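PDB 3C4N: uncharacterized protein DR_0571 from Deinococcus radiodurans R1, which binds ADP in the crystal and is probably an FAD-dependent oxidoreductase of the ETF-QO/FixC family, though its reaction is unknown. Local coordinates for residues 36-41 and 61-66. Sequence-based numbering, arbitrary orientation.
Sequences AFDIVV and GRSLLL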
loop_
_atom_site.group_PDB
_atom_site.type_symbol
_atom_site.label_atom_id
_atom_site.label_comp_id
_atom_site.label_asym_id
_atom_site.label_seq_id
_atom_site.Cartn_x
_atom_site.Cartn_y
_atom_site.Cartn_z
ATOM N N ALA A 36 -7.540 13.145 -11.743
ATOM C CA ALA A 36 -6.202 13.490 -12.202
ATOM C C ALA A 36 -5.190 13.681 -11.078
ATOM O O ALA A 36 -5.560 14.004 -9.951
ATOM C CB ALA A 36 -6.268 14.750 -13.056
ATOM N N PHE A 37 -3.911 13.482 -11.400
ATOM C CA PHE A 37 -2.815 13.638 -10.442
ATOM C C PHE A 37 -1.711 14.490 -11.061
ATOM O O PHE A 37 -1.558 14.539 -12.281
ATOM C CB PHE A 37 -2.240 12.273 -10.054
ATOM C CG PHE A 37 -3.239 11.363 -9.420
ATOM C CD1 PHE A 37 -4.176 10.698 -10.195
ATOM C CD2 PHE A 37 -3.284 11.218 -8.043
ATOM C CE1 PHE A 37 -5.150 9.900 -9.606
ATOM C CE2 PHE A 37 -4.253 10.423 -7.444
ATOM C CZ PHE A 37 -5.189 9.763 -8.227
ATOM N N ASP A 38 -0.938 15.172 -10.235
ATOM C CA ASP A 38 0.127 15.982 -10.788
ATOM C C ASP A 38 1.247 15.084 -11.289
ATOM O O ASP A 38 1.854 15.343 -12.330
ATOM C CB ASP A 38 0.680 16.952 -9.742
ATOM C CG ASP A 38 -0.337 17.993 -9.324
ATOM O OD1 ASP A 38 -1.151 18.409 -10.188
ATOM O OD2 ASP A 38 -0.324 18.404 -8.144
ATOM N N ILE A 39 1.497 14.009 -10.554
ATOM C CA ILE A 39 2.565 13.095 -10.890
ATOM C C ILE A 39 2.154 11.643 -10.789
ATOM O O ILE A 39 1.567 11.234 -9.799
ATOM C CB ILE A 39 3.743 13.289 -9.940
ATOM C CG1 ILE A 39 4.242 14.729 -9.993
ATOM C CG2 ILE A 39 4.858 12.338 -10.302
ATOM C CD1 ILE A 39 5.205 15.046 -8.868
ATOM N N VAL A 40 2.458 10.854 -11.812
ATOM C CA VAL A 40 2.135 9.434 -11.752
ATOM C C VAL A 40 3.425 8.628 -11.946
ATOM O O VAL A 40 4.141 8.794 -12.930
ATOM C CB VAL A 40 1.057 9.047 -12.816
ATOM C CG1 VAL A 40 0.886 7.538 -12.880
ATOM C CG2 VAL A 40 -0.269 9.678 -12.451
ATOM N N VAL A 41 3.739 7.778 -10.979
ATOM C CA VAL A 41 4.929 6.950 -11.069
ATOM C C VAL A 41 4.506 5.502 -11.328
ATOM O O VAL A 41 3.764 4.905 -10.538
ATOM C CB VAL A 41 5.779 7.011 -9.764
ATOM C CG1 VAL A 41 6.995 6.091 -9.867
ATOM C CG2 VAL A 41 6.235 8.435 -9.495
ATOM N N GLY A 61 3.502 19.190 -2.079
ATOM C CA GLY A 61 2.251 19.809 -2.486
ATOM C C GLY A 61 1.732 19.322 -3.823
ATOM O O GLY A 61 0.672 19.747 -4.285
ATOM N N ARG A 62 2.485 18.425 -4.449
ATOM C CA ARG A 62 2.102 17.875 -5.745
ATOM C C ARG A 62 1.639 16.431 -5.592
ATOM O O ARG A 62 2.437 15.545 -5.296
ATOM C CB ARG A 62 3.288 17.969 -6.711
ATOM C CG ARG A 62 3.647 19.405 -7.056
ATOM C CD ARG A 62 2.504 20.040 -7.832
ATOM N NE ARG A 62 2.287 21.447 -7.500
ATOM C CZ ARG A 62 3.192 22.407 -7.651
ATOM N NH1 ARG A 62 2.894 23.658 -7.322
ATOM N NH2 ARG A 62 4.399 22.120 -8.120
ATOM N N SER A 63 0.342 16.205 -5.770
ATOM C CA SER A 63 -0.222 14.869 -5.647
ATOM C C SER A 63 0.545 13.898 -6.543
ATOM O O SER A 63 0.936 14.251 -7.666
ATOM C CB SER A 63 -1.713 14.883 -6.021
ATOM O OG SER A 63 -1.931 15.377 -7.331
ATOM N N LEU A 64 0.767 12.686 -6.033
ATOM C CA LEU A 64 1.492 11.646 -6.762
ATOM C C LEU A 64 0.816 10.297 -6.581
ATOM O O LEU A 64 0.428 9.955 -5.473
ATOM C CB LEU A 64 2.942 11.563 -6.264
ATOM C CG LEU A 64 3.798 10.400 -6.782
ATOM C CD1 LEU A 64 5.266 10.834 -6.810
ATOM C CD2 LEU A 64 3.612 9.160 -5.899
ATOM N N LEU A 65 0.669 9.543 -7.665
ATOM C CA LEU A 65 0.035 8.219 -7.613
ATOM C C LEU A 65 1.072 7.154 -7.998
ATOM O O LEU A 65 1.682 7.238 -9.057
ATOM C CB LEU A 65 -1.140 8.158 -8.604
ATOM C CG LEU A 65 -2.311 7.175 -8.420
ATOM C CD1 LEU A 65 -2.781 6.716 -9.798
ATOM C CD2 LEU A 65 -1.911 5.979 -7.601
ATOM N N LEU A 66 1.268 6.159 -7.143
ATOM C CA LEU A 66 2.224 5.092 -7.418
ATOM C C LEU A 66 1.451 3.868 -7.927
ATOM O O LEU A 66 0.543 3.369 -7.245
ATOM C CB LEU A 66 2.996 4.723 -6.138
ATOM C CG LEU A 66 4.488 4.403 -6.210
ATOM C CD1 LEU A 66 4.834 3.359 -5.164
ATOM C CD2 LEU A 66 4.860 3.895 -7.600
#
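Phe37 lays one face of its ring over the side chain of Leu65, whose CG sits above the ring centre, 3.9 Å from the Phe37 centroid and 13° off the normal, a CH-pi contact. With Phe37 CG beside its own backbone N, the ring reaches across to Leu65 although the Phe37 backbone precedes the corner at Asp38 and bonds to Arg224 instead. Beyond that corner, strands 39-41 and 64-66 run parallel, 15° apart. Their ladder alternates: Ile39 N donates to Ser63 O (3.0 Å), Leu65 N to Ile39 O (2.9 Å) and Val41 N to Leu65 O (2.9 Å). On the sheet face bearing Ile39, Leu64 and Val41, Leu64 CD1 rests against both Ile39 CG2 and Val41 CG2, 3.8 and 3.7 Å away respectively; Leu55 of helix 46-58 packs on both Ile39 and Leu64. At the corner, Ser63 OG accepts a fairly straight bond from Asp38 N (3.1 Å, 162° at the hydrogen), while Ser63 N returns a weak one to Asp38 OD2. The Arg62 guanidinium stays beyond salt-bridge range of that carboxylate, and the two planes are nearly perpendicular. These strands and helix 46-58 form the first beta-alpha-beta unit of a Rossmann-type nucleotide-binding fold; Val41 leads toward the glycine-rich turn and Leu66 toward Glu68, which binds ADP. Polar bonding at the partly exposed corner thus gives way to a buried pairing of aliphatic side chains, with direct main-chain bonds satisfying Ile39 O and Leu65 O inside the sheet.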